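Side-chain contacts in uncharacterized protein (PDB 3D01), which is of unknown function but belongs to the YjgF/chorismate mutase-like family of putative endoribonucleases and assembles as a trimer: residues I[13-18]-I[94-99]; I[68-73]-I[113-118]; I[49-52]-I[57-60]. All blocks are in the same frame, centred on the assembly; numbering follows the deposited sequence.

Interaction 1: residues I[13-18]-I[94-99]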
loop_
_atom_site.group_PDB
_atom_site.type_symbol
_atom_site.label_atom_id
_atom_site.label_comp_id
_atom_site.label_asym_id
_atom_site.label_seq_id
_atom_site.Cartn_x
_atom_site.Cartn_y
_atom_site.Cartn_z
ATOM N N VAL I 13 -9.844 25.962 12.700
ATOM C CA VAL I 13 -9.458 25.317 13.925
ATOM C C VAL I 13 -8.419 24.239 13.578
ATOM O O VAL I 13 -7.419 24.135 14.254
ATOM C CB VAL I 13 -10.661 24.703 14.655
ATOM C CG1 VAL I 13 -10.212 23.814 15.777
ATOM C CG2 VAL I 13 -11.590 25.812 15.210
ATOM N N ILE I 14 -8.655 23.474 12.523
ATOM C CA ILE I 14 -7.662 22.433 12.110
ATOM C C ILE I 14 -6.291 23.073 11.809
ATOM O O ILE I 14 -5.270 22.660 12.356
ATOM C CB ILE I 14 -8.182 21.592 10.905
ATOM C CG1 ILE I 14 -9.360 20.688 11.322
ATOM C CG2 ILE I 14 -7.062 20.721 10.283
ATOM C CD1 ILE I 14 -10.251 20.222 10.152
ATOM N N GLU I 15 -6.275 24.094 10.968
ATOM C CA GLU I 15 -5.033 24.761 10.613
ATOM C C GLU I 15 -4.401 25.525 11.769
ATOM O O GLU I 15 -3.177 25.639 11.851
ATOM C CB GLU I 15 -5.256 25.695 9.447
ATOM C CG GLU I 15 -5.671 25.019 8.179
ATOM C CD GLU I 15 -5.457 25.910 6.969
ATOM O OE1 GLU I 15 -6.242 25.777 6.014
ATOM O OE2 GLU I 15 -4.510 26.737 6.965
ATOM N N GLY I 16 -5.220 26.056 12.679
ATOM C CA GLY I 16 -4.685 26.731 13.855
ATOM C C GLY I 16 -3.980 25.765 14.791
ATOM O O GLY I 16 -2.907 26.065 15.325
ATOM N N ARG I 17 -4.585 24.599 15.005
ATOM C CA ARG I 17 -3.941 23.540 15.782
ATOM C C ARG I 17 -2.577 23.167 15.183
ATOM O O ARG I 17 -1.628 22.951 15.906
ATOM C CB ARG I 17 -4.821 22.315 15.842
ATOM C CG ARG I 17 -6.093 22.522 16.650
ATOM C CD ARG I 17 -6.718 21.197 16.917
ATOM N NE ARG I 17 -8.172 21.140 17.030
ATOM C CZ ARG I 17 -8.901 21.556 18.070
ATOM N NH1 ARG I 17 -8.351 22.230 19.117
ATOM N NH2 ARG I 17 -10.225 21.348 18.034
ATOM N N LEU I 18 -2.498 23.148 13.867
ATOM C CA LEU I 18 -1.241 22.810 13.208
ATOM C C LEU I 18 -0.189 23.890 13.446
ATOM O O LEU I 18 0.980 23.577 13.684
ATOM C CB LEU I 18 -1.480 22.620 11.726
ATOM C CG LEU I 18 -0.287 22.162 10.888
ATOM C CD1 LEU I 18 0.309 20.869 11.525
ATOM C CD2 LEU I 18 -0.793 21.975 9.445
ATOM N N GLY I 94 -10.083 23.806 -0.132
ATOM C CA GLY I 94 -9.759 24.678 0.986
ATOM C C GLY I 94 -10.262 24.222 2.345
ATOM O O GLY I 94 -9.918 24.817 3.367
ATOM N N ASP I 95 -11.037 23.143 2.359
ATOM C CA ASP I 95 -11.791 22.718 3.530
ATOM C C ASP I 95 -11.318 21.396 4.151
ATOM O O ASP I 95 -11.853 20.328 3.832
ATOM C CB ASP I 95 -13.256 22.540 3.100
ATOM C CG ASP I 95 -14.199 23.539 3.715
ATOM O OD1 ASP I 95 -13.853 24.744 3.848
ATOM O OD2 ASP I 95 -15.331 23.084 4.023
ATOM N N LEU I 96 -10.372 21.471 5.081
ATOM C CA LEU I 96 -9.950 20.299 5.871
ATOM C C LEU I 96 -11.042 19.745 6.820
ATOM O O LEU I 96 -10.919 18.639 7.362
ATOM C CB LEU I 96 -8.659 20.596 6.656
ATOM C CG LEU I 96 -7.357 20.557 5.848
ATOM C CD1 LEU I 96 -6.174 21.100 6.684
ATOM C CD2 LEU I 96 -7.075 19.127 5.356
ATOM N N SER I 97 -12.106 20.512 7.010
ATOM C CA SER I 97 -13.237 20.060 7.809
ATOM C C SER I 97 -14.090 19.027 7.071
ATOM O O SER I 97 -14.932 18.355 7.687
ATOM C CB SER I 97 -14.100 21.261 8.202
ATOM O OG SER I 97 -14.426 22.033 7.059
ATOM N N LYS I 98 -13.872 18.886 5.761
ATOM C CA LYS I 98 -14.575 17.882 4.975
ATOM C C LYS I 98 -13.878 16.510 5.014
ATOM O O LYS I 98 -14.340 15.569 4.379
ATOM C CB LYS I 98 -14.777 18.370 3.541
ATOM C CG LYS I 98 -15.822 19.504 3.431
ATOM C CD LYS I 98 -15.750 20.212 2.087
ATOM C CE LYS I 98 -16.804 21.370 1.979
ATOM N NZ LYS I 98 -16.251 22.602 1.315
ATOM N N ILE I 99 -12.785 16.401 5.775
ATOM C CA ILE I 99 -12.243 15.082 6.170
ATOM C C ILE I 99 -13.205 14.387 7.099
ATOM O O ILE I 99 -13.525 14.949 8.157
ATOM C CB ILE I 99 -10.873 15.193 6.915
ATOM C CG1 ILE I 99 -9.794 15.780 5.991
ATOM C CG2 ILE I 99 -10.425 13.816 7.468
ATOM C CD1 ILE I 99 -8.543 16.268 6.720
HETATM O O HOH W 1 -8.375 23.909 5.559
#
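In Ile14, chi1 of -69° puts CG1 anti to the carbonyl carbon and CG2 anti to the backbone N. CG2 then meets the side chain of Leu96, and CD1 meets its backbone. In this YjgF/chorismate mutase-like domain the contact joins the N-terminal helix 3-21 to the short 3-10 turn 96-98. That turn links helix 70-91 to strand 99-110. CG2 of Ile14 packs on CD1 of Leu96 at 3.7 Å, and the two side chains cross obliquely. CD1 of Ile14 lies 3.3 Å from O of Leu96 and also reaches the amide of Ser97. The contact is thus partly methyl against methyl and partly methyl against peptide. Ile14 also rests on Val132 and Leu133 of helix 118-133, and Leu96 on Val88 and Lys89 of helix 70-91. Both Ile14 and Leu96 are buried.

Glu15 lies next to this pair. Its aliphatic CG approaches Leu96 CD1 at 4.2 Å, while OE1 makes a salt bridge to Lys89. The nearby lysine probably favours the charged carboxylate. Ser97 turns its hydroxyl back to the N-terminal helix, where OG bonds to Phe7 O and Ser11 OG. Lys98 NZ forms a salt bridge to Asp95 OD2 within segment 94-99. One water links the two segments. It donates to Glu15 OE1 at 2.9 Å and to Gly94 O at 2.8 Å, and it accepts from Leu96 N at 3.2 Å.

Interaction 2: residues I[68-73]-I[113-118]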
loop_
_atom_site.group_PDB
_atom_site.type_symbol
_atom_site.label_atom_id
_atom_site.label_comp_id
_atom_site.label_asym_id
_atom_site.label_seq_id
_atom_site.Cartn_x
_atom_site.Cartn_y
_atom_site.Cartn_z
ATOM N N VAL I 68 20.490 9.878 10.029
ATOM C CA VAL I 68 19.488 10.567 10.853
ATOM C C VAL I 68 19.075 9.681 12.001
ATOM O O VAL I 68 19.057 8.458 11.889
ATOM C CB VAL I 68 18.242 10.989 10.011
ATOM C CG1 VAL I 68 18.743 11.760 8.777
ATOM C CG2 VAL I 68 17.449 9.876 9.593
ATOM N N ASP I 69 18.796 10.325 13.123
ATOM C CA ASP I 69 18.320 9.634 14.307
ATOM C C ASP I 69 16.788 9.659 14.372
ATOM O O ASP I 69 16.138 10.235 13.513
ATOM C CB ASP I 69 18.956 10.239 15.577
ATOM C CG ASP I 69 18.540 11.699 15.877
ATOM O OD1 ASP I 69 17.646 12.283 15.251
ATOM O OD2 ASP I 69 19.169 12.268 16.811
ATOM N N VAL I 70 16.227 9.051 15.417
ATOM C CA VAL I 70 14.790 8.905 15.482
ATOM C C VAL I 70 14.107 10.278 15.567
ATOM O O VAL I 70 13.091 10.530 14.875
ATOM C CB VAL I 70 14.344 7.961 16.609
ATOM C CG1 VAL I 70 12.814 8.053 16.807
ATOM C CG2 VAL I 70 14.776 6.518 16.276
ATOM N N ALA I 71 14.651 11.162 16.390
ATOM C CA ALA I 71 14.018 12.479 16.564
ATOM C C ALA I 71 13.957 13.231 15.217
ATOM O O ALA I 71 12.919 13.776 14.824
ATOM C CB ALA I 71 14.769 13.278 17.622
ATOM N N SER I 72 15.063 13.239 14.479
ATOM C CA SER I 72 15.075 13.904 13.174
ATOM C C SER I 72 14.109 13.240 12.171
ATOM O O SER I 72 13.469 13.907 11.366
ATOM C CB SER I 72 16.478 13.917 12.590
ATOM O OG SER I 72 17.327 14.692 13.402
ATOM N N ALA I 73 14.046 11.906 12.211
ATOM C CA ALA I 73 13.152 11.140 11.366
ATOM C C ALA I 73 11.689 11.426 11.725
ATOM O O ALA I 73 10.834 11.513 10.838
ATOM C CB ALA I 73 13.450 9.626 11.491
ATOM N N PRO I 113 19.516 -1.787 8.000
ATOM C CA PRO I 113 18.865 -3.021 8.430
ATOM C C PRO I 113 18.860 -3.274 9.936
ATOM O O PRO I 113 18.080 -4.095 10.403
ATOM C CB PRO I 113 19.641 -4.100 7.682
ATOM C CG PRO I 113 20.247 -3.367 6.497
ATOM C CD PRO I 113 20.661 -2.072 7.113
ATOM N N GLU I 114 19.734 -2.604 10.676
ATOM C CA GLU I 114 19.737 -2.655 12.148
ATOM C C GLU I 114 18.721 -1.695 12.767
ATOM O O GLU I 114 18.449 -1.778 13.966
ATOM C CB GLU I 114 21.132 -2.374 12.709
ATOM C CG GLU I 114 22.171 -3.400 12.308
ATOM C CD GLU I 114 22.503 -3.374 10.817
ATOM O OE1 GLU I 114 22.690 -2.260 10.261
ATOM O OE2 GLU I 114 22.621 -4.488 10.212
ATOM N N PHE I 115 18.175 -0.792 11.954
ATOM C CA PHE I 115 17.198 0.170 12.463
ATOM C C PHE I 115 15.815 -0.476 12.477
ATOM O O PHE I 115 15.343 -0.936 11.429
ATOM C CB PHE I 115 17.186 1.469 11.700
ATOM C CG PHE I 115 16.177 2.408 12.236
ATOM C CD1 PHE I 115 16.365 2.952 13.512
ATOM C CD2 PHE I 115 14.993 2.661 11.546
ATOM C CE1 PHE I 115 15.430 3.802 14.057
ATOM C CE2 PHE I 115 14.041 3.498 12.105
ATOM C CZ PHE I 115 14.256 4.067 13.335
ATOM N N VAL I 116 15.191 -0.517 13.667
ATOM C CA VAL I 116 13.941 -1.263 13.851
ATOM C C VAL I 116 12.872 -0.473 14.624
ATOM O O VAL I 116 11.994 -1.050 15.261
ATOM C CB VAL I 116 14.238 -2.652 14.515
ATOM C CG1 VAL I 116 15.022 -3.528 13.563
ATOM C CG2 VAL I 116 14.969 -2.479 15.878
ATOM N N GLU I 117 12.940 0.846 14.549
ATOM C CA GLU I 117 11.971 1.705 15.238
ATOM C C GLU I 117 11.212 2.577 14.245
ATOM O O GLU I 117 10.880 3.741 14.512
ATOM C CB GLU I 117 12.670 2.539 16.311
ATOM C CG GLU I 117 13.167 1.686 17.448
ATOM C CD GLU I 117 14.081 2.441 18.388
ATOM O OE1 GLU I 117 15.008 3.131 17.948
ATOM O OE2 GLU I 117 13.908 2.288 19.588
ATOM N N GLN I 118 10.867 1.974 13.121
ATOM C CA GLN I 118 10.066 2.670 12.121
ATOM C C GLN I 118 8.697 3.110 12.665
ATOM O O GLN I 118 8.166 4.127 12.250
ATOM C CB GLN I 118 9.886 1.850 10.857
ATOM C CG GLN I 118 11.164 1.553 10.071
ATOM C CD GLN I 118 11.908 0.326 10.553
ATOM O OE1 GLN I 118 11.497 -0.337 11.522
ATOM N NE2 GLN I 118 13.000 -0.016 9.848
#
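Val70, in the first turn of helix 70-91, faces the irregular loop 113-118 that precedes helix 118-133. The backbones stay well apart: the nearest CA atoms, of Val70 and Glu117, are 7.7 Å from each other. Side chains bridge the gap. Val70 points toward the loop, and its CG2 methyl does all the touching. It meets CE1 of Phe115 at 3.6 Å. The methyl comes to the edge of the ring, near its plane, and CZ is only slightly farther. Phe115 has CG anti to its backbone N (chi1 179°), which directs the ring at the helix start. One face of the ring is covered by the backbone N of Glu117, 3.6 Å above its centre. The same Val70 methyl lies 3.8 Å from Glu117 OE1, at the end of an extended side chain.

Both segments contain a helix N-cap. Asp69 caps helix 70-91: its OD1 accepts from Ser72 N at 2.9 Å in a nearly straight bond (166°). Glu117 holds the N-cap position of helix 118-133. The contact lies where helices 70-91 and 118-133 of this YjgF-like domain begin side by side. The loop also faces a second subunit of the trimer, where Phe115 O bonds to Ser148 OG of that subunit. Val64 and Val121 of the same chain touch the Phe115 side chain. Gln118 NE2 hydrogen-bonds to Ser111 OG and, weakly, to Phe115 O.

Interaction 3: residues I[49-52]-I[57-60]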
loop_
_atom_site.group_PDB
_atom_site.type_symbol
_atom_site.label_atom_id
_atom_site.label_comp_id
_atom_site.label_asym_id
_atom_site.label_seq_id
_atom_site.Cartn_x
_atom_site.Cartn_y
_atom_site.Cartn_z
ATOM N N GLY I 49 2.393 9.486 -2.292
ATOM C CA GLY I 49 3.444 9.557 -1.301
ATOM C C GLY I 49 4.072 10.929 -1.232
ATOM O O GLY I 49 4.499 11.473 -2.247
ATOM N N GLN I 50 4.110 11.472 -0.025
ATOM C CA GLN I 50 4.625 12.800 0.234
ATOM C C GLN I 50 5.945 12.631 0.941
ATOM O O GLN I 50 6.100 11.731 1.799
ATOM C CB GLN I 50 3.654 13.594 1.119
ATOM C CG GLN I 50 2.255 13.813 0.520
ATOM C CD GLN I 50 2.289 14.447 -0.843
ATOM O OE1 GLN I 50 1.766 13.884 -1.814
ATOM N NE2 GLN I 50 2.864 15.647 -0.927
ATOM N N LEU I 51 6.844 13.554 0.633
ATOM C CA LEU I 51 8.201 13.594 1.135
ATOM C C LEU I 51 8.280 14.722 2.152
ATOM O O LEU I 51 7.331 15.514 2.260
ATOM C CB LEU I 51 9.158 13.834 -0.037
ATOM C CG LEU I 51 9.013 12.871 -1.223
ATOM C CD1 LEU I 51 10.016 13.230 -2.364
ATOM C CD2 LEU I 51 9.207 11.415 -0.761
ATOM N N PRO I 52 9.372 14.792 2.926
ATOM C CA PRO I 52 9.446 15.810 3.988
ATOM C C PRO I 52 9.845 17.194 3.469
ATOM O O PRO I 52 10.938 17.669 3.765
ATOM C CB PRO I 52 10.473 15.232 4.987
ATOM C CG PRO I 52 11.242 14.227 4.208
ATOM C CD PRO I 52 10.488 13.831 2.973
ATOM N N LYS I 57 12.115 22.332 -0.206
ATOM C CA LYS I 57 13.325 21.520 -0.126
ATOM C C LYS I 57 13.017 20.267 0.663
ATOM O O LYS I 57 12.186 20.300 1.548
ATOM C CB LYS I 57 14.437 22.276 0.604
ATOM C CG LYS I 57 14.910 23.573 -0.077
ATOM C CD LYS I 57 15.903 24.256 0.833
ATOM C CE LYS I 57 16.190 25.706 0.448
ATOM N NZ LYS I 57 15.217 26.621 1.125
ATOM N N ILE I 58 13.727 19.182 0.366
ATOM C CA ILE I 58 13.595 17.945 1.143
ATOM C C ILE I 58 14.384 18.178 2.413
ATOM O O ILE I 58 15.612 18.175 2.391
ATOM C CB ILE I 58 14.169 16.714 0.420
ATOM C CG1 ILE I 58 13.533 16.504 -0.954
ATOM C CG2 ILE I 58 14.031 15.477 1.321
ATOM C CD1 ILE I 58 12.213 15.857 -0.942
ATOM N N ALA I 59 13.683 18.351 3.526
ATOM C CA ALA I 59 14.273 18.791 4.784
ATOM C C ALA I 59 15.097 17.754 5.522
ATOM O O ALA I 59 15.979 18.119 6.283
ATOM C CB ALA I 59 13.178 19.315 5.725
ATOM N N VAL I 60 14.806 16.471 5.322
ATOM C CA VAL I 60 15.494 15.406 6.062
ATOM C C VAL I 60 15.804 14.264 5.062
ATOM O O VAL I 60 14.921 13.720 4.436
ATOM C CB VAL I 60 14.657 14.857 7.224
ATOM C CG1 VAL I 60 15.474 13.808 8.070
ATOM C CG2 VAL I 60 14.107 15.988 8.116
#
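Pro52 and Ile58 bring the two backbones to 5.5 Å between CA atoms, and one hydrogen bond joins them, from Ala59 N to Pro52 O. It is 2.8 Å long and nearly straight at 169°. The CB of Ala59 also sits 3.4 Å from Pro52 O.

Leu51 and Ile58 make the closest apolar contact. Ile58 CG1 lies anti to the carbonyl carbon (chi1 -56°), and its CD1 reaches across to Leu51. There CD1 meets Leu51 CD1 at 3.7 Å and Leu51 CB at nearly the same distance. Phe151, in a loop, touches both side chains.

The segments belong to a beta hairpin in which strand 44-54 runs antiparallel to the short strand 57-58. Strand 44-54 also pairs antiparallel with strand 155-163, and Val60 makes backbone hydrogen bonds with Ser154, so the hairpin is part of the domain's mixed sheet. Gly49 makes backbone hydrogen bonds to the third subunit, which places this strand near a trimer interface. Thr61 follows Val60 directly and, with Asp67 and Asn152, lines the pocket that holds a bound polyether.

Pro52 CG lies 4.2 Å from Ile58 CG2 and 3.7 Å from Val60 O, and Ala153 touches the same proline.

From the N terminus, helix 3-21 opens the loop that interaction 1 closes at residues 94-99. Interaction 3 is nested inside that loop: it closes the tight hairpin of 49-52 and 57-60, about 12 Å from interaction 1 by nearest atoms. Interaction 2 starts soon after, at 68-73, and ends at 113-118, beyond 94-99. Interactions 1 and 2 therefore cross along the chain, with centres about 30 Å apart on opposite sides of the chain's centre. Interactions 2 and 3 follow in series and touch, as Val60 packs against Val68 and Ser72. Interaction 1 ties the N-terminal helix to the loop before strand 99-110, and interaction 2 joins the start of helix 70-91 to the loop before helix 118-133.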